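Local coordinates for virulence sensor protein BvgS (Bordetella pertussis, PDB 6ZJ8), which is a sensor histidine kinase of the virulence system, whose PAS domain probably takes part in passing signals on to the kinase, at residues A[38-50]-A[61-73]. Numbering follows the deposited sequence.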
ATOM      1  N   TYR A  38       4.213   1.201   0.304  1.00 56.34           N
ATOM      2  CA  TYR A  38       5.083   0.161   0.827  1.00 57.21           C
ATOM      3  C   TYR A  38       6.291   0.017  -0.087  1.00 63.14           C
ATOM      4  O   TYR A  38       6.331   0.558  -1.195  1.00 58.90           O
ATOM      5  CB  TYR A  38       4.351  -1.181   0.937  1.00 57.54           C
ATOM      6  CG  TYR A  38       3.777  -1.647  -0.383  1.00 58.40           C
ATOM      7  CD1 TYR A  38       4.543  -2.387  -1.276  1.00 59.25           C
ATOM      8  CD2 TYR A  38       2.475  -1.334  -0.744  1.00 57.33           C
ATOM      9  CE1 TYR A  38       4.021  -2.809  -2.490  1.00 59.87           C
ATOM     10  CE2 TYR A  38       1.945  -1.749  -1.952  1.00 57.78           C
ATOM     11  CZ  TYR A  38       2.722  -2.482  -2.821  1.00 59.03           C
ATOM     12  OH  TYR A  38       2.191  -2.893  -4.022  1.00 60.34           O
ATOM     13  N   VAL A  39       7.283  -0.727   0.394  1.00 60.13           N
ATOM     14  CA  VAL A  39       8.447  -1.104  -0.395  1.00 66.36           C
ATOM     15  C   VAL A  39       8.707  -2.586  -0.169  1.00 68.36           C
ATOM     16  O   VAL A  39       8.842  -3.027   0.977  1.00 68.29           O
ATOM     17  CB  VAL A  39       9.691  -0.274  -0.029  1.00 67.10           C
ATOM     18  CG1 VAL A  39      10.891  -0.751  -0.826  1.00 70.02           C
ATOM     19  CG2 VAL A  39       9.430   1.201  -0.279  1.00 66.35           C
ATOM     20  N   ARG A  40       8.777  -3.346  -1.258  1.00 66.20           N
ATOM     21  CA  ARG A  40       8.974  -4.788  -1.213  1.00 68.08           C
ATOM     22  C   ARG A  40      10.195  -5.148  -2.046  1.00 71.14           C
ATOM     23  O   ARG A  40      10.319  -4.706  -3.193  1.00 71.76           O
ATOM     24  CB  ARG A  40       7.727  -5.514  -1.727  1.00 67.74           C
ATOM     25  CG  ARG A  40       7.888  -7.010  -1.873  1.00 70.80           C
ATOM     26  CD  ARG A  40       6.542  -7.721  -1.855  1.00 75.62           C
ATOM     27  NE  ARG A  40       5.581  -7.146  -2.792  1.00 68.97           N
ATOM     28  CZ  ARG A  40       4.439  -7.733  -3.143  1.00 67.78           C
ATOM     29  NH1 ARG A  40       4.114  -8.919  -2.644  1.00 67.83           N
ATOM     30  NH2 ARG A  40       3.621  -7.138  -4.000  1.00 66.76           N
ATOM     31  N   ASP A  41      11.094  -5.942  -1.469  1.00 74.31           N
ATOM     32  CA  ASP A  41      12.330  -6.292  -2.150  1.00 77.73           C
ATOM     33  C   ASP A  41      12.060  -7.340  -3.230  1.00 79.61           C
ATOM     34  O   ASP A  41      10.921  -7.743  -3.478  1.00 78.94           O
ATOM     35  CB  ASP A  41      13.375  -6.780  -1.145  1.00 79.44           C
ATOM     36  CG  ASP A  41      13.032  -8.131  -0.538  1.00 81.52           C
ATOM     37  OD1 ASP A  41      11.968  -8.697  -0.862  1.00 80.33           O
ATOM     38  OD2 ASP A  41      13.839  -8.628   0.273  1.00 83.91           O
ATOM     39  N   LYS A  42      13.136  -7.788  -3.881  1.00 82.31           N
ATOM     40  CA  LYS A  42      13.006  -8.766  -4.957  1.00 84.54           C
ATOM     41  C   LYS A  42      12.413 -10.071  -4.440  1.00 84.93           C
ATOM     42  O   LYS A  42      11.509 -10.645  -5.060  1.00 90.24           O
ATOM     43  CB  LYS A  42      14.372  -9.011  -5.604  1.00 88.54           C
ATOM     44  CG  LYS A  42      14.380 -10.100  -6.671  1.00 95.41           C
ATOM     45  CD  LYS A  42      15.775 -10.305  -7.251  1.00 94.80           C
ATOM     46  CE  LYS A  42      15.816 -11.513  -8.178  1.00 96.47           C
ATOM     47  NZ  LYS A  42      17.161 -11.727  -8.784  1.00 98.03           N
ATOM     48  N   GLU A  43      12.915 -10.560  -3.308  1.00 84.19           N
ATOM     49  CA  GLU A  43      12.443 -11.820  -2.736  1.00 83.87           C
ATOM     50  C   GLU A  43      11.061 -11.702  -2.086  1.00 81.46           C
ATOM     51  O   GLU A  43      10.604 -12.681  -1.480  1.00 80.03           O
ATOM     52  CB  GLU A  43      13.454 -12.343  -1.712  1.00 86.39           C
ATOM     53  CG  GLU A  43      14.800 -12.757  -2.303  1.00 89.85           C
ATOM     54  CD  GLU A  43      15.765 -11.595  -2.463  1.00 92.12           C
ATOM     55  OE1 GLU A  43      15.480 -10.501  -1.933  1.00 89.10           O
ATOM     56  OE2 GLU A  43      16.814 -11.779  -3.116  1.00 92.01           O
ATOM     57  N   GLY A  44      10.388 -10.556  -2.180  1.00 82.45           N
ATOM     58  CA  GLY A  44       9.046 -10.409  -1.664  1.00 81.48           C
ATOM     59  C   GLY A  44       8.941  -9.921  -0.235  1.00 78.56           C
ATOM     60  O   GLY A  44       7.819  -9.781   0.270  1.00 75.85           O
ATOM     61  N   ARG A  45      10.061  -9.654   0.432  1.00 77.29           N
ATOM     62  CA  ARG A  45      10.021  -9.187   1.811  1.00 74.14           C
ATOM     63  C   ARG A  45       9.678  -7.704   1.871  1.00 70.82           C
ATOM     64  O   ARG A  45      10.162  -6.903   1.066  1.00 71.15           O
ATOM     65  CB  ARG A  45      11.363  -9.444   2.499  1.00 75.73           C
ATOM     66  CG  ARG A  45      11.590 -10.902   2.871  1.00 78.81           C
ATOM     67  CD  ARG A  45      12.995 -11.149   3.401  1.00 88.92           C
ATOM     68  NE  ARG A  45      14.014 -10.899   2.386  1.00100.08           N
ATOM     69  CZ  ARG A  45      15.281 -11.291   2.481  1.00108.66           C
ATOM     70  NH1 ARG A  45      16.132 -11.012   1.503  1.00102.09           N
ATOM     71  NH2 ARG A  45      15.699 -11.966   3.544  1.00110.30           N
ATOM     72  N   MET A  46       8.840  -7.343   2.841  1.00 67.86           N
ATOM     73  CA  MET A  46       8.380  -5.969   2.999  1.00 65.44           C
ATOM     74  C   MET A  46       9.401  -5.172   3.803  1.00 64.71           C
ATOM     75  O   MET A  46       9.697  -5.510   4.956  1.00 63.35           O
ATOM     76  CB  MET A  46       7.015  -5.948   3.684  1.00 65.64           C
ATOM     77  CG  MET A  46       5.892  -6.532   2.837  1.00 67.89           C
ATOM     78  SD  MET A  46       5.297  -5.387   1.578  1.00 63.44           S
ATOM     79  CE  MET A  46       4.274  -4.311   2.573  1.00 59.79           C
ATOM     80  N   LEU A  47       9.933  -4.111   3.198  1.00 64.40           N
ATOM     81  CA  LEU A  47      10.933  -3.266   3.838  1.00 64.55           C
ATOM     82  C   LEU A  47      10.342  -2.040   4.513  1.00 63.33           C
ATOM     83  O   LEU A  47      10.872  -1.592   5.535  1.00 63.50           O
ATOM     84  CB  LEU A  47      11.965  -2.803   2.807  1.00 66.30           C
ATOM     85  CG  LEU A  47      12.602  -3.912   1.975  1.00 69.37           C
ATOM     86  CD1 LEU A  47      13.616  -3.322   1.015  1.00 74.01           C
ATOM     87  CD2 LEU A  47      13.241  -4.952   2.876  1.00 70.70           C
ATOM     88  N   LEU A  48       9.265  -1.486   3.967  1.00 62.23           N
ATOM     89  CA  LEU A  48       8.681  -0.269   4.503  1.00 61.15           C
ATOM     90  C   LEU A  48       7.191  -0.264   4.211  1.00 59.62           C
ATOM     91  O   LEU A  48       6.740  -0.780   3.185  1.00 59.04           O
ATOM     92  CB  LEU A  48       9.346   0.978   3.904  1.00 61.63           C
ATOM     93  CG  LEU A  48       8.829   2.339   4.373  1.00 60.16           C
ATOM     94  CD1 LEU A  48       9.969   3.342   4.422  1.00 61.36           C
ATOM     95  CD2 LEU A  48       7.722   2.857   3.466  1.00 58.80           C
ATOM     96  N   CYS A  49       6.433   0.318   5.135  1.00 58.86           N
ATOM     97  CA  CYS A  49       5.010   0.550   4.936  1.00 56.72           C
ATOM     98  C   CYS A  49       4.578   1.643   5.899  1.00 55.89           C
ATOM     99  O   CYS A  49       4.928   1.599   7.083  1.00 56.15           O
ATOM    100  CB  CYS A  49       4.198  -0.731   5.153  1.00 57.54           C
ATOM    101  SG  CYS A  49       4.709  -1.724   6.561  1.00 69.36           S
ATOM    102  N   ASN A  50       3.841   2.625   5.390  1.00 54.95           N
ATOM    103  CA  ASN A  50       3.418   3.742   6.218  1.00 51.95           C
ATOM    104  C   ASN A  50       2.189   3.352   7.037  1.00 71.16           C
ATOM    105  O   ASN A  50       1.665   2.240   6.936  1.00 52.69           O
ATOM    106  CB  ASN A  50       3.157   4.971   5.350  1.00 53.51           C
ATOM    107  CG  ASN A  50       2.009   4.774   4.377  1.00 55.05           C
ATOM    108  OD1 ASN A  50       1.538   3.655   4.159  1.00 63.62           O
ATOM    109  ND2 ASN A  50       1.566   5.867   3.769  1.00 51.25           N
ATOM    110  N   ALA A  61       3.749  -2.436  12.544  1.00 73.69           N
ATOM    111  CA  ALA A  61       4.859  -2.731  11.646  1.00 74.43           C
ATOM    112  C   ALA A  61       5.513  -4.066  11.976  1.00 79.79           C
ATOM    113  O   ALA A  61       6.005  -4.753  11.074  1.00 77.47           O
ATOM    114  CB  ALA A  61       5.895  -1.608  11.705  1.00 72.27           C
ATOM    115  N   ASP A  62       5.530  -4.452  13.254  1.00 78.34           N
ATOM    116  CA  ASP A  62       6.182  -5.698  13.643  1.00 86.80           C
ATOM    117  C   ASP A  62       5.557  -6.916  12.978  1.00 81.55           C
ATOM    118  O   ASP A  62       6.209  -7.963  12.893  1.00 79.08           O
ATOM    119  CB  ASP A  62       6.139  -5.866  15.162  1.00106.63           C
ATOM    120  CG  ASP A  62       7.159  -5.000  15.873  1.00115.83           C
ATOM    121  OD1 ASP A  62       8.255  -4.788  15.313  1.00109.37           O
ATOM    122  OD2 ASP A  62       6.864  -4.532  16.992  1.00110.16           O
ATOM    123  N   ALA A  63       4.318  -6.811  12.508  1.00 84.14           N
ATOM    124  CA  ALA A  63       3.643  -7.923  11.856  1.00 82.23           C
ATOM    125  C   ALA A  63       3.891  -7.976  10.354  1.00 76.82           C
ATOM    126  O   ALA A  63       3.422  -8.915   9.702  1.00 75.71           O
ATOM    127  CB  ALA A  63       2.134  -7.847  12.116  1.00 81.43           C
ATOM    128  N   VAL A  64       4.618  -7.010   9.793  1.00 75.87           N
ATOM    129  CA  VAL A  64       4.742  -6.893   8.345  1.00 73.29           C
ATOM    130  C   VAL A  64       6.202  -6.847   7.916  1.00 72.19           C
ATOM    131  O   VAL A  64       6.612  -7.571   7.001  1.00 71.18           O
ATOM    132  CB  VAL A  64       3.995  -5.646   7.835  1.00 70.89           C
ATOM    133  CG1 VAL A  64       4.119  -5.541   6.325  1.00 68.64           C
ATOM    134  CG2 VAL A  64       2.539  -5.689   8.267  1.00 70.01           C
ATOM    135  N   LEU A  65       6.992  -5.988   8.556  1.00 69.25           N
ATOM    136  CA  LEU A  65       8.372  -5.788   8.135  1.00 66.44           C
ATOM    137  C   LEU A  65       9.150  -7.096   8.199  1.00 66.72           C
ATOM    138  O   LEU A  65       9.075  -7.833   9.186  1.00 66.59           O
ATOM    139  CB  LEU A  65       9.043  -4.733   9.014  1.00 66.27           C
ATOM    140  CG  LEU A  65       8.435  -3.330   8.971  1.00 65.93           C
ATOM    141  CD1 LEU A  65       9.094  -2.453  10.015  1.00 65.26           C
ATOM    142  CD2 LEU A  65       8.570  -2.703   7.590  1.00 63.13           C
ATOM    143  N   GLY A  66       9.905  -7.375   7.139  1.00 66.81           N
ATOM    144  CA  GLY A  66      10.673  -8.595   7.040  1.00 67.90           C
ATOM    145  C   GLY A  66       9.881  -9.818   6.638  1.00 69.85           C
ATOM    146  O   GLY A  66      10.461 -10.907   6.548  1.00 71.51           O
ATOM    147  N   LYS A  67       8.584  -9.676   6.381  1.00 70.06           N
ATOM    148  CA  LYS A  67       7.699 -10.796   6.103  1.00 71.08           C
ATOM    149  C   LYS A  67       7.049 -10.610   4.739  1.00 70.89           C
ATOM    150  O   LYS A  67       7.065  -9.519   4.164  1.00 71.29           O
ATOM    151  CB  LYS A  67       6.651 -10.927   7.212  1.00 71.58           C
ATOM    152  CG  LYS A  67       7.288 -11.258   8.554  1.00 71.97           C
ATOM    153  CD  LYS A  67       6.441 -10.838   9.736  1.00 72.88           C
ATOM    154  CE  LYS A  67       7.163 -11.152  11.041  1.00 75.23           C
ATOM    155  NZ  LYS A  67       6.374 -10.754  12.236  1.00 79.87           N
ATOM    156  N   THR A  68       6.487 -11.697   4.215  1.00 69.79           N
ATOM    157  CA  THR A  68       6.071 -11.761   2.824  1.00 69.32           C
ATOM    158  C   THR A  68       4.560 -11.913   2.700  1.00 68.68           C
ATOM    159  O   THR A  68       3.867 -12.302   3.645  1.00 68.41           O
ATOM    160  CB  THR A  68       6.753 -12.929   2.098  1.00 68.93           C
ATOM    161  OG1 THR A  68       6.375 -14.166   2.716  1.00 68.86           O
ATOM    162  CG2 THR A  68       8.260 -12.787   2.155  1.00 71.34           C
ATOM    163  N   ILE A  69       4.063 -11.590   1.508  1.00 69.21           N
ATOM    164  CA  ILE A  69       2.672 -11.820   1.126  1.00 68.29           C
ATOM    165  C   ILE A  69       2.680 -12.829  -0.017  1.00 68.95           C
ATOM    166  O   ILE A  69       2.708 -12.428  -1.191  1.00 69.30           O
ATOM    167  CB  ILE A  69       1.969 -10.522   0.698  1.00 67.23           C
ATOM    168  CG1 ILE A  69       2.345  -9.353   1.616  1.00 67.33           C
ATOM    169  CG2 ILE A  69       0.457 -10.734   0.678  1.00 65.01           C
ATOM    170  CD1 ILE A  69       1.748  -9.425   2.990  1.00 69.45           C
ATOM    171  N   PRO A  70       2.667 -14.133   0.262  1.00 69.55           N
ATOM    172  CA  PRO A  70       2.830 -15.114  -0.817  1.00 70.14           C
ATOM    173  C   PRO A  70       1.719 -15.021  -1.853  1.00 71.21           C
ATOM    174  O   PRO A  70       0.591 -14.619  -1.559  1.00 70.29           O
ATOM    175  CB  PRO A  70       2.798 -16.461  -0.083  1.00 70.53           C
ATOM    176  CG  PRO A  70       3.150 -16.138   1.332  1.00 70.08           C
ATOM    177  CD  PRO A  70       2.581 -14.777   1.585  1.00 69.34           C
ATOM    178  N   GLU A  71       2.062 -15.400  -3.088  1.00 72.03           N
ATOM    179  CA  GLU A  71       1.067 -15.436  -4.155  1.00 73.36           C
ATOM    180  C   GLU A  71       0.125 -16.622  -3.987  1.00 72.60           C
ATOM    181  O   GLU A  71      -1.086 -16.497  -4.201  1.00 72.39           O
ATOM    182  CB  GLU A  71       1.760 -15.496  -5.518  1.00 77.02           C
ATOM    183  CG  GLU A  71       2.649 -14.299  -5.824  1.00 88.71           C
ATOM    184  CD  GLU A  71       1.866 -13.014  -6.008  1.00 83.41           C
ATOM    185  OE1 GLU A  71       0.635 -13.087  -6.206  1.00 82.08           O
ATOM    186  OE2 GLU A  71       2.485 -11.931  -5.953  1.00 88.49           O
ATOM    187  N   ALA A  72       0.662 -17.776  -3.603  1.00 73.93           N
ATOM    188  CA  ALA A  72      -0.152 -18.962  -3.396  1.00 74.47           C
ATOM    189  C   ALA A  72      -0.844 -18.907  -2.038  1.00 73.39           C
ATOM    190  O   ALA A  72      -0.397 -18.232  -1.106  1.00 72.40           O
ATOM    191  CB  ALA A  72       0.702 -20.224  -3.497  1.00 75.08           C
ATOM    192  N   ASN A  73      -1.954 -19.631  -1.939  1.00 71.92           N
ATOM    193  CA  ASN A  73      -2.695 -19.695  -0.686  1.00 70.65           C
ATOM    194  C   ASN A  73      -1.901 -20.484   0.348  1.00 71.03           C
ATOM    195  O   ASN A  73      -1.393 -21.571   0.061  1.00 70.30           O
ATOM    196  CB  ASN A  73      -4.060 -20.342  -0.913  1.00 71.47           C
ATOM    197  CG  ASN A  73      -4.819 -19.712  -2.062  1.00 72.31           C
ATOM    198  OD1 ASN A  73      -5.385 -18.627  -1.927  1.00 70.71           O
ATOM    199  ND2 ASN A  73      -4.836 -20.391  -3.203  1.00 72.99           N
TER
HETATM  200  O   HOH W   1       5.640 -10.849  -0.724  1.00 70.94           O
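M46 is gripped through its backbone by the loop 61-73: its N donates to K67 O (3.1 Å) and its O accepts from G66 N (2.9 Å, N-H...O angle 170°). This is the PAS fold at the edge of its antiparallel sheet. The hairpin of strands 37-41 and 46-49 turns through D41 to G44, and the loop that follows helix 51-57 runs back along the outer strand. A type II turn from V64 to K67 presents G66 N and K67 O to M46, with G66 at positive phi. M46 CB leaves the backbone toward the loop and lies 3.9 Å from V64 CG1. With CG anti to the carbonyl carbon (chi1 -68°) and further bends at chi2 and chi3, CE comes back to the same methyl. C49 SG meets it too, at 3.9 Å from V64 CG1. L54 of helix 51-57 also touches C49 and V64. L65 extends alongside the strand and sets CD2 3.3 Å from L47 O. At the turn end, T68 CG2 packs against G44 O at 3.6 Å and beside R45 CG. R45 itself is held within the hairpin: its NE bonds to the syn lone pair of D41 OD2. Farther along, one water joins the segments. It donates to G44 O (2.6 Å) and accepts from I69 N and from R40 NH1 (3.1 Å), lying in the R40 guanidinium plane at its edge.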